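Local coordinates for solute Binding Protein, BlMnBP1 in complex with mannotriose (Bifidobacterium, PDB 6FUV) that binds manno-oligosaccharides such as mannotriose, probably delivering them to an ABC transporter that supports growth of the bacterium on beta-mannan, at residues A[247-252]-A[267-272]; A[273-276]-A[280-283]. One frame throughout, in Å; residues are numbered along the deposited sequence.

Contact 1 of 2, residues A[247-252]-A[267-272]. With BMA (beta-D-mannopyranose), chain B; BMA (beta-D-mannopyranose), chain C; BMA (beta-D-mannopyranose), chain D.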
ATOM      1  N   THR A 247      -4.106  -4.678  20.116  1.00 21.66           N
ATOM      2  CA  THR A 247      -4.833  -4.904  18.877  1.00 25.20           C
ATOM      3  C   THR A 247      -4.275  -6.124  18.175  1.00 18.81           C
ATOM      4  O   THR A 247      -3.098  -6.413  18.260  1.00 21.85           O
ATOM      5  CB  THR A 247      -4.747  -3.698  17.955  1.00 21.36           C
ATOM      6  OG1 THR A 247      -3.396  -3.490  17.518  1.00 21.82           O
ATOM      7  CG2 THR A 247      -5.308  -2.490  18.658  1.00 24.04           C
ATOM      8  N   ASP A 248      -5.136  -6.842  17.467  1.00 17.69           N
ATOM      9  CA  ASP A 248      -4.728  -7.997  16.679  1.00 20.26           C
ATOM     10  C   ASP A 248      -5.278  -7.929  15.260  1.00 16.87           C
ATOM     11  O   ASP A 248      -6.491  -7.907  15.064  1.00 15.05           O
ATOM     12  CB  ASP A 248      -5.203  -9.274  17.353  1.00 23.23           C
ATOM     13  CG  ASP A 248      -4.712 -10.498  16.666  1.00 22.02           C
ATOM     14  OD1 ASP A 248      -3.483 -10.760  16.687  1.00 23.07           O
ATOM     15  OD2 ASP A 248      -5.568 -11.191  16.087  1.00 22.04           O
ATOM     16  N   TRP A 249      -4.380  -8.049  14.290  1.00 17.24           N
ATOM     17  CA  TRP A 249      -4.720  -7.886  12.887  1.00 11.77           C
ATOM     18  C   TRP A 249      -5.602  -9.003  12.376  1.00 19.05           C
ATOM     19  O   TRP A 249      -6.646  -8.736  11.789  1.00 16.60           O
ATOM     20  CB  TRP A 249      -3.441  -7.831  12.064  1.00 16.68           C
ATOM     21  CG  TRP A 249      -3.604  -8.008  10.603  1.00 19.99           C
ATOM     22  CD1 TRP A 249      -3.071  -8.988   9.877  1.00 14.38           C
ATOM     23  CD2 TRP A 249      -4.396  -7.217   9.694  1.00 15.23           C
ATOM     24  NE1 TRP A 249      -3.436  -8.869   8.582  1.00 19.20           N
ATOM     25  CE2 TRP A 249      -4.266  -7.791   8.441  1.00 18.23           C
ATOM     26  CE3 TRP A 249      -5.194  -6.081   9.829  1.00 16.12           C
ATOM     27  CZ2 TRP A 249      -4.896  -7.256   7.306  1.00 17.82           C
ATOM     28  CZ3 TRP A 249      -5.767  -5.543   8.740  1.00  8.24           C
ATOM     29  CH2 TRP A 249      -5.641  -6.136   7.486  1.00 16.05           C
ATOM     30  N   GLU A 250      -5.166 -10.256  12.517  1.00 24.22           N
ATOM     31  CA  GLU A 250      -5.919 -11.341  11.885  1.00 17.60           C
ATOM     32  C   GLU A 250      -7.351 -11.419  12.418  1.00 21.44           C
ATOM     33  O   GLU A 250      -8.301 -11.676  11.662  1.00 24.19           O
ATOM     34  CB  GLU A 250      -5.243 -12.682  12.096  1.00 12.99           C
ATOM     35  CG  GLU A 250      -3.883 -12.858  11.454  1.00 25.69           C
ATOM     36  CD  GLU A 250      -3.897 -12.729   9.943  1.00 17.99           C
ATOM     37  OE1 GLU A 250      -4.955 -12.897   9.326  1.00 14.85           O
ATOM     38  OE2 GLU A 250      -2.805 -12.520   9.395  1.00 30.42           O
ATOM     39  N   SER A 251      -7.526 -11.234  13.726  1.00 20.34           N
ATOM     40  CA  SER A 251      -8.875 -11.266  14.275  1.00 18.19           C
ATOM     41  C   SER A 251      -9.696 -10.033  13.893  1.00 21.67           C
ATOM     42  O   SER A 251     -10.920 -10.122  13.845  1.00 20.96           O
ATOM     43  CB  SER A 251      -8.780 -11.443  15.789  1.00 24.65           C
ATOM     44  OG  SER A 251      -8.303 -10.307  16.439  1.00 34.96           O
ATOM     45  N   SER A 252      -9.057  -8.905  13.558  1.00 20.26           N
ATOM     46  CA  SER A 252      -9.804  -7.705  13.175  1.00 18.63           C
ATOM     47  C   SER A 252     -10.554  -7.901  11.867  1.00 21.60           C
ATOM     48  O   SER A 252     -11.614  -7.293  11.654  1.00 13.83           O
ATOM     49  CB  SER A 252      -8.860  -6.512  13.095  1.00 18.04           C
ATOM     50  OG  SER A 252      -8.170  -6.397  11.884  1.00 19.95           O
ATOM     51  N   GLY A 267      -5.999   0.252   2.712  1.00 21.73           N
ATOM     52  CA  GLY A 267      -6.118   0.255   1.268  1.00 16.62           C
ATOM     53  C   GLY A 267      -7.124  -0.764   0.747  1.00 20.12           C
ATOM     54  O   GLY A 267      -7.644  -1.601   1.501  1.00 16.94           O
ATOM     55  N   ALA A 268      -7.371  -0.677  -0.571  1.00 16.81           N
ATOM     56  CA  ALA A 268      -8.376  -1.523  -1.197  1.00 16.35           C
ATOM     57  C   ALA A 268      -7.996  -2.983  -1.112  1.00 16.51           C
ATOM     58  O   ALA A 268      -8.876  -3.843  -1.193  1.00 14.16           O
ATOM     59  CB  ALA A 268      -8.536  -1.128  -2.640  1.00 11.46           C
ATOM     60  N   TRP A 269      -6.697  -3.284  -0.991  1.00 14.09           N
ATOM     61  CA  TRP A 269      -6.253  -4.666  -0.896  1.00 13.42           C
ATOM     62  C   TRP A 269      -6.889  -5.342   0.293  1.00  9.88           C
ATOM     63  O   TRP A 269      -7.067  -6.545   0.281  1.00 13.79           O
ATOM     64  CB  TRP A 269      -4.729  -4.696  -0.789  1.00 13.65           C
ATOM     65  CG  TRP A 269      -4.269  -3.991   0.424  1.00 13.00           C
ATOM     66  CD1 TRP A 269      -3.908  -2.693   0.524  1.00 18.68           C
ATOM     67  CD2 TRP A 269      -4.191  -4.529   1.747  1.00 16.55           C
ATOM     68  NE1 TRP A 269      -3.556  -2.388   1.821  1.00 19.19           N
ATOM     69  CE2 TRP A 269      -3.739  -3.495   2.601  1.00 18.31           C
ATOM     70  CE3 TRP A 269      -4.436  -5.791   2.297  1.00  8.77           C
ATOM     71  CZ2 TRP A 269      -3.514  -3.683   3.980  1.00 20.40           C
ATOM     72  CZ3 TRP A 269      -4.239  -5.961   3.651  1.00 15.62           C
ATOM     73  CH2 TRP A 269      -3.803  -4.915   4.480  1.00 12.57           C
ATOM     74  N   ALA A 270      -7.250  -4.594   1.316  1.00 14.49           N
ATOM     75  CA  ALA A 270      -7.830  -5.173   2.517  1.00 16.24           C
ATOM     76  C   ALA A 270      -9.294  -5.581   2.388  1.00 20.22           C
ATOM     77  O   ALA A 270      -9.780  -6.360   3.221  1.00 15.34           O
ATOM     78  CB  ALA A 270      -7.733  -4.195   3.676  1.00 16.59           C
ATOM     79  N   VAL A 271     -10.004  -5.135   1.360  1.00 18.99           N
ATOM     80  CA  VAL A 271     -11.452  -5.346   1.346  1.00 16.97           C
ATOM     81  C   VAL A 271     -11.760  -6.820   1.106  1.00 15.07           C
ATOM     82  O   VAL A 271     -12.475  -7.429   1.905  1.00 14.04           O
ATOM     83  CB  VAL A 271     -12.134  -4.441   0.311  1.00 16.85           C
ATOM     84  CG1 VAL A 271     -13.662  -4.680   0.288  1.00 13.19           C
ATOM     85  CG2 VAL A 271     -11.849  -2.955   0.606  1.00 14.96           C
ATOM     86  N   PRO A 272     -11.230  -7.466   0.076  1.00 13.80           N
ATOM     87  CA  PRO A 272     -11.573  -8.883  -0.081  1.00 16.31           C
ATOM     88  C   PRO A 272     -11.149  -9.728   1.112  1.00 17.53           C
ATOM     89  O   PRO A 272     -11.846 -10.695   1.419  1.00 23.35           O
ATOM     90  CB  PRO A 272     -10.869  -9.281  -1.393  1.00 15.01           C
ATOM     91  CG  PRO A 272      -9.870  -8.162  -1.681  1.00 14.93           C
ATOM     92  CD  PRO A 272     -10.525  -6.934  -1.097  1.00 15.05           C
TER
HETATM   93  C1  BMA B   1      -1.665 -11.370   6.185  1.00 16.25           C
HETATM   94  C2  BMA B   1      -2.446 -10.513   5.188  1.00 14.58           C
HETATM   95  C3  BMA B   1      -1.471  -9.496   4.552  1.00 11.94           C
HETATM   96  C4  BMA B   1      -0.820  -8.662   5.678  1.00 17.42           C
HETATM   97  C5  BMA B   1      -0.195  -9.580   6.737  1.00 18.13           C
HETATM   98  C6  BMA B   1       0.383  -8.805   7.955  1.00 17.56           C
HETATM   99  O1  BMA B   1      -2.556 -12.240   6.747  1.00 19.68           O
HETATM  100  O2  BMA B   1      -3.462  -9.748   5.857  1.00 16.08           O
HETATM  101  O3  BMA B   1      -2.141  -8.737   3.568  1.00 15.27           O
HETATM  102  O4  BMA B   1       0.254  -7.830   5.224  1.00 15.32           O
HETATM  103  O5  BMA B   1      -1.172 -10.544   7.200  1.00 16.30           O
HETATM  104  O6  BMA B   1       1.158  -9.689   8.755  1.00 19.62           O
HETATM  105  C1  BMA C   2      -0.216  -6.623   4.695  1.00 16.75           C
HETATM  106  C2  BMA C   2       0.924  -5.620   5.015  1.00 15.94           C
HETATM  107  C3  BMA C   2       0.673  -4.362   4.313  1.00 18.61           C
HETATM  108  C4  BMA C   2       0.341  -4.540   2.815  1.00 14.91           C
HETATM  109  C5  BMA C   2      -0.733  -5.603   2.602  1.00 16.20           C
HETATM  110  C6  BMA C   2      -0.872  -6.005   1.132  1.00 17.10           C
HETATM  111  O2  BMA C   2       2.156  -6.089   4.541  1.00 21.61           O
HETATM  112  O3  BMA C   2       1.799  -3.527   4.504  1.00 20.71           O
HETATM  113  O4  BMA C   2      -0.142  -3.263   2.298  1.00 21.22           O
HETATM  114  O5  BMA C   2      -0.324  -6.813   3.334  1.00 18.39           O
HETATM  115  O6  BMA C   2       0.439  -6.419   0.630  1.00 16.62           O
HETATM  116  C1  BMA D   3       0.705  -2.674   1.306  1.00 17.99           C
HETATM  117  C2  BMA D   3      -0.128  -1.766   0.419  1.00 13.54           C
HETATM  118  C3  BMA D   3       0.751  -1.000  -0.586  1.00 18.89           C
HETATM  119  C4  BMA D   3       1.948  -0.365   0.192  1.00 18.66           C
HETATM  120  C5  BMA D   3       2.664  -1.426   0.994  1.00 18.52           C
HETATM  121  C6  BMA D   3       3.870  -0.884   1.747  1.00 20.73           C
HETATM  122  O2  BMA D   3      -0.788  -0.809   1.276  1.00 15.82           O
HETATM  123  O3  BMA D   3       0.053   0.006  -1.359  1.00 16.96           O
HETATM  124  O4  BMA D   3       2.854   0.211  -0.678  1.00 19.92           O
HETATM  125  O5  BMA D   3       1.747  -1.959   1.931  1.00 14.68           O
HETATM  126  O6  BMA D   3       3.419  -0.020   2.762  1.00 19.88           O

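Contact 2 of 2, residues A[273-276]-A[280-283]. With BMA (beta-D-mannopyranose), chain B.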
ATOM      1  N   GLN A 273     -10.025  -9.407   1.763  1.00 14.11           N
ATOM      2  CA  GLN A 273      -9.566 -10.219   2.884  1.00 11.88           C
ATOM      3  C   GLN A 273     -10.609 -10.196   3.992  1.00 24.71           C
ATOM      4  O   GLN A 273     -10.794 -11.184   4.704  1.00 18.04           O
ATOM      5  CB  GLN A 273      -8.213  -9.714   3.435  1.00 17.37           C
ATOM      6  CG  GLN A 273      -7.041  -9.748   2.467  1.00 17.80           C
ATOM      7  CD  GLN A 273      -5.687  -9.463   3.087  1.00 15.86           C
ATOM      8  OE1 GLN A 273      -5.494  -9.542   4.279  1.00 13.60           O
ATOM      9  NE2 GLN A 273      -4.736  -9.160   2.248  1.00 17.42           N
ATOM     10  N   MET A 274     -11.268  -9.058   4.198  1.00 24.30           N
ATOM     11  CA  MET A 274     -12.272  -8.971   5.240  1.00 22.26           C
ATOM     12  C   MET A 274     -13.654  -9.395   4.770  1.00 16.90           C
ATOM     13  O   MET A 274     -14.429  -9.884   5.585  1.00 21.42           O
ATOM     14  CB  MET A 274     -12.288  -7.550   5.773  1.00 15.62           C
ATOM     15  CG  MET A 274     -10.966  -7.169   6.435  1.00 18.33           C
ATOM     16  SD  MET A 274     -10.947  -5.562   7.194  1.00 19.98           S
ATOM     17  CE  MET A 274      -9.244  -5.461   7.717  1.00 14.68           C
ATOM     18  N   LYS A 275     -13.978  -9.208   3.486  1.00 16.61           N
ATOM     19  CA  LYS A 275     -15.181  -9.801   2.929  1.00 19.38           C
ATOM     20  C   LYS A 275     -15.182 -11.299   3.140  1.00 23.86           C
ATOM     21  O   LYS A 275     -16.213 -11.870   3.506  1.00 26.82           O
ATOM     22  CB  LYS A 275     -15.291  -9.482   1.443  1.00 15.99           C
ATOM     23  CG  LYS A 275     -15.852  -8.139   1.079  1.00 14.59           C
ATOM     24  CD  LYS A 275     -16.047  -8.002  -0.478  1.00 17.49           C
ATOM     25  CE  LYS A 275     -16.788  -6.726  -0.875  1.00 11.16           C
ATOM     26  NZ  LYS A 275     -18.118  -6.571  -0.173  1.00 21.17           N
ATOM     27  N   GLN A 276     -14.020 -11.937   2.931  1.00 27.08           N
ATOM     28  CA  GLN A 276     -13.837 -13.381   3.013  1.00 17.44           C
ATOM     29  C   GLN A 276     -13.693 -13.897   4.434  1.00 23.84           C
ATOM     30  O   GLN A 276     -13.740 -15.105   4.637  1.00 26.21           O
ATOM     31  CB  GLN A 276     -12.569 -13.811   2.250  1.00 33.45           C
ATOM     32  CG  GLN A 276     -12.522 -13.593   0.749  1.00 27.69           C
ATOM     33  CD  GLN A 276     -11.051 -13.761   0.183  1.00 31.02           C
ATOM     34  OE1 GLN A 276     -10.075 -13.954   0.944  1.00 27.76           O
ATOM     35  NE2 GLN A 276     -10.902 -13.617  -1.126  1.00 20.76           N
ATOM     36  N   HIS A 280     -20.521 -12.486   6.179  1.00 27.78           N
ATOM     37  CA  HIS A 280     -21.200 -11.253   5.824  1.00 20.85           C
ATOM     38  C   HIS A 280     -20.362 -10.417   4.855  1.00 29.04           C
ATOM     39  O   HIS A 280     -20.217  -9.215   5.037  1.00 18.54           O
ATOM     40  CB  HIS A 280     -21.508 -10.438   7.070  1.00 20.17           C
ATOM     41  CG  HIS A 280     -22.159 -11.227   8.145  1.00 32.02           C
ATOM     42  ND1 HIS A 280     -23.512 -11.485   8.153  1.00 31.18           N
ATOM     43  CD2 HIS A 280     -21.646 -11.810   9.252  1.00 27.82           C
ATOM     44  CE1 HIS A 280     -23.798 -12.202   9.223  1.00 42.03           C
ATOM     45  NE2 HIS A 280     -22.690 -12.397   9.918  1.00 36.65           N
ATOM     46  N   ALA A 281     -19.859 -11.048   3.784  1.00 25.70           N
ATOM     47  CA  ALA A 281     -19.056 -10.325   2.807  1.00 19.31           C
ATOM     48  C   ALA A 281     -19.724  -9.024   2.383  1.00 23.67           C
ATOM     49  O   ALA A 281     -19.048  -8.007   2.219  1.00 21.14           O
ATOM     50  CB  ALA A 281     -18.825 -11.200   1.589  1.00 17.88           C
ATOM     51  N   ASP A 282     -21.035  -9.058   2.131  1.00 18.95           N
ATOM     52  CA  ASP A 282     -21.689  -7.945   1.451  1.00 19.51           C
ATOM     53  C   ASP A 282     -21.820  -6.726   2.350  1.00 18.08           C
ATOM     54  O   ASP A 282     -22.055  -5.631   1.841  1.00 20.09           O
ATOM     55  CB  ASP A 282     -23.074  -8.361   0.937  1.00 24.48           C
ATOM     56  CG  ASP A 282     -23.011  -9.154  -0.356  1.00 32.64           C
ATOM     57  OD1 ASP A 282     -21.929  -9.561  -0.789  1.00 37.14           O
ATOM     58  OD2 ASP A 282     -24.050  -9.328  -0.984  1.00 41.12           O
ATOM     59  N   ASP A 283     -21.669  -6.889   3.673  1.00 21.26           N
ATOM     60  CA  ASP A 283     -21.635  -5.754   4.594  1.00 20.56           C
ATOM     61  C   ASP A 283     -20.279  -5.041   4.619  1.00 16.53           C
ATOM     62  O   ASP A 283     -20.206  -3.900   5.070  1.00 19.13           O
ATOM     63  CB  ASP A 283     -21.977  -6.187   6.021  1.00 21.82           C
ATOM     64  CG  ASP A 283     -23.299  -6.980   6.119  1.00 19.09           C
ATOM     65  OD1 ASP A 283     -24.187  -6.785   5.278  1.00 22.77           O
ATOM     66  OD2 ASP A 283     -23.473  -7.713   7.088  1.00 18.62           O
TER
HETATM   67  C1  BMA B   1      -1.665 -11.370   6.185  1.00 16.25           C
HETATM   68  C2  BMA B   1      -2.446 -10.513   5.188  1.00 14.58           C
HETATM   69  C3  BMA B   1      -1.471  -9.496   4.552  1.00 11.94           C
HETATM   70  C4  BMA B   1      -0.820  -8.662   5.678  1.00 17.42           C
HETATM   71  C5  BMA B   1      -0.195  -9.580   6.737  1.00 18.13           C
HETATM   72  C6  BMA B   1       0.383  -8.805   7.955  1.00 17.56           C
HETATM   73  O1  BMA B   1      -2.556 -12.240   6.747  1.00 19.68           O
HETATM   74  O2  BMA B   1      -3.462  -9.748   5.857  1.00 16.08           O
HETATM   75  O3  BMA B   1      -2.141  -8.737   3.568  1.00 15.27           O
HETATM   76  O4  BMA B   1       0.254  -7.830   5.224  1.00 15.32           O
HETATM   77  O5  BMA B   1      -1.172 -10.544   7.200  1.00 16.30           O
HETATM   78  O6  BMA B   1       1.158  -9.689   8.755  1.00 19.62           O
HETATM   79  O   HOH W   1     -19.581  -8.979  -1.383  1.00 18.94           O

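Contact 1 of 2, residues A[247-252]-A[267-272]
Trp249 overlaps Trp269 through the far corner of its six-membered ring, CH2 lying 3.7 Å from CH2 of the other indole. The two side chains come in from opposite directions, and the rings meet obliquely, centroids 5.9 Å apart and planes at 50°. Both rings are buried, and each also meets sugar. CG of Trp249 stands anti to the backbone nitrogen (chi1 165°), which carries the indole out from the first turn of helix 249-257 and brings NE1 to the mannose of chain B. That one N-H is shared between the hydroxyl O2, 2.9 Å from NE1, and the ring oxygen O5; both bonds are bent, with angles at the hydrogen near 140°. The sugar thus sits at the edge of this indole, with its C1 in the ring plane. Trp269 serves the ligand differently: the mannose of chain C lies over one of its faces, C5 being 3.4 Å above the plane, in the aromatic-platform CH-pi packing familiar from carbohydrate-binding sites of periplasmic-binding-protein-like folds. Ala270 CB and Gly267 O back the opposite face. Glu250 reaches the same mannose as Trp249: its chain bends at chi2, and OE2 accepts a bond of 2.7 Å from the hydroxyl O1, while its OE1 is salt-bridged to Lys253. The helix that presents Trp249 and Glu250 is capped by Asp248, whose OD2 accepts from Ser251 N, at 3.1 Å, and from Ser251 OG, the latter on its anti lone pair, away from the other carboxylate oxygen. The Trp249 ring also meets Trp182 edge-to-face.

Contact 2 of 2, residues A[273-276]-A[280-283]
Lys275 runs along Ala281 for most of its length. Its CB packs against the methyl, 3.9 Å from Ala281 CB, where the two backbones come close; Ala281 CA also lies 3.3 Å from Lys275 O in a CH...O contact. With CG anti to the carbonyl carbon, beside the backbone nitrogen (chi1 -82°), the chain heads for the peptide oxygen: CG lies 3.4 Å from Ala281 O, and CD and CE pass alongside at about 4.0 Å from that oxygen. A bend at chi4 then turns NZ back, and it donates to Ala281 O at 2.9 Å from above the carbonyl plane, 45° out of it. The ammonium also bonds to the backbone oxygen of Val284, and a water 3.1 Å from NZ links it to Asp282 OD1, a carboxylate too distant for direct contact. Shortened to an alanine here, the side chain would lose its ammonium, which is likely to leave the carbonyl oxygens of Ala281 and Val284 without that donor and to break the water link to Asp282. Two residues earlier, the amide of Gln273 takes the mannose of chain B by two hydroxyls, OE1 accepting from O2 at 2.6 Å and NE2 donating almost straight to O3. This bidentate grip of an amide on neighbouring sugar hydroxyls is typical of carbohydrate-binding pockets, here on helix 270-275, whose Lys275 is bonded to the 3-10 segment 281-283.

In the fold
Contact 1 and contact 2 follow one another along the chain, their centres about 11 Å apart on the same side of the chain's centre. Helix 270-275 belongs to both: segments 267-272 and 273-276 both lie on it, and the 3-10 segment 281-283 and strand 284-288, an outermost strand of the four-stranded mixed sheet, follow. Helix 249-257 also links them, since the methyl of Met274 packs on Trp249, CE being 3.6 Å from CZ3. Contact 1 is buried and contact 2 lies at the surface, yet each touches the mannose of chain B, so both contribute to the site of that mannose, while contact 1 also reaches the other two sugars through Trp269.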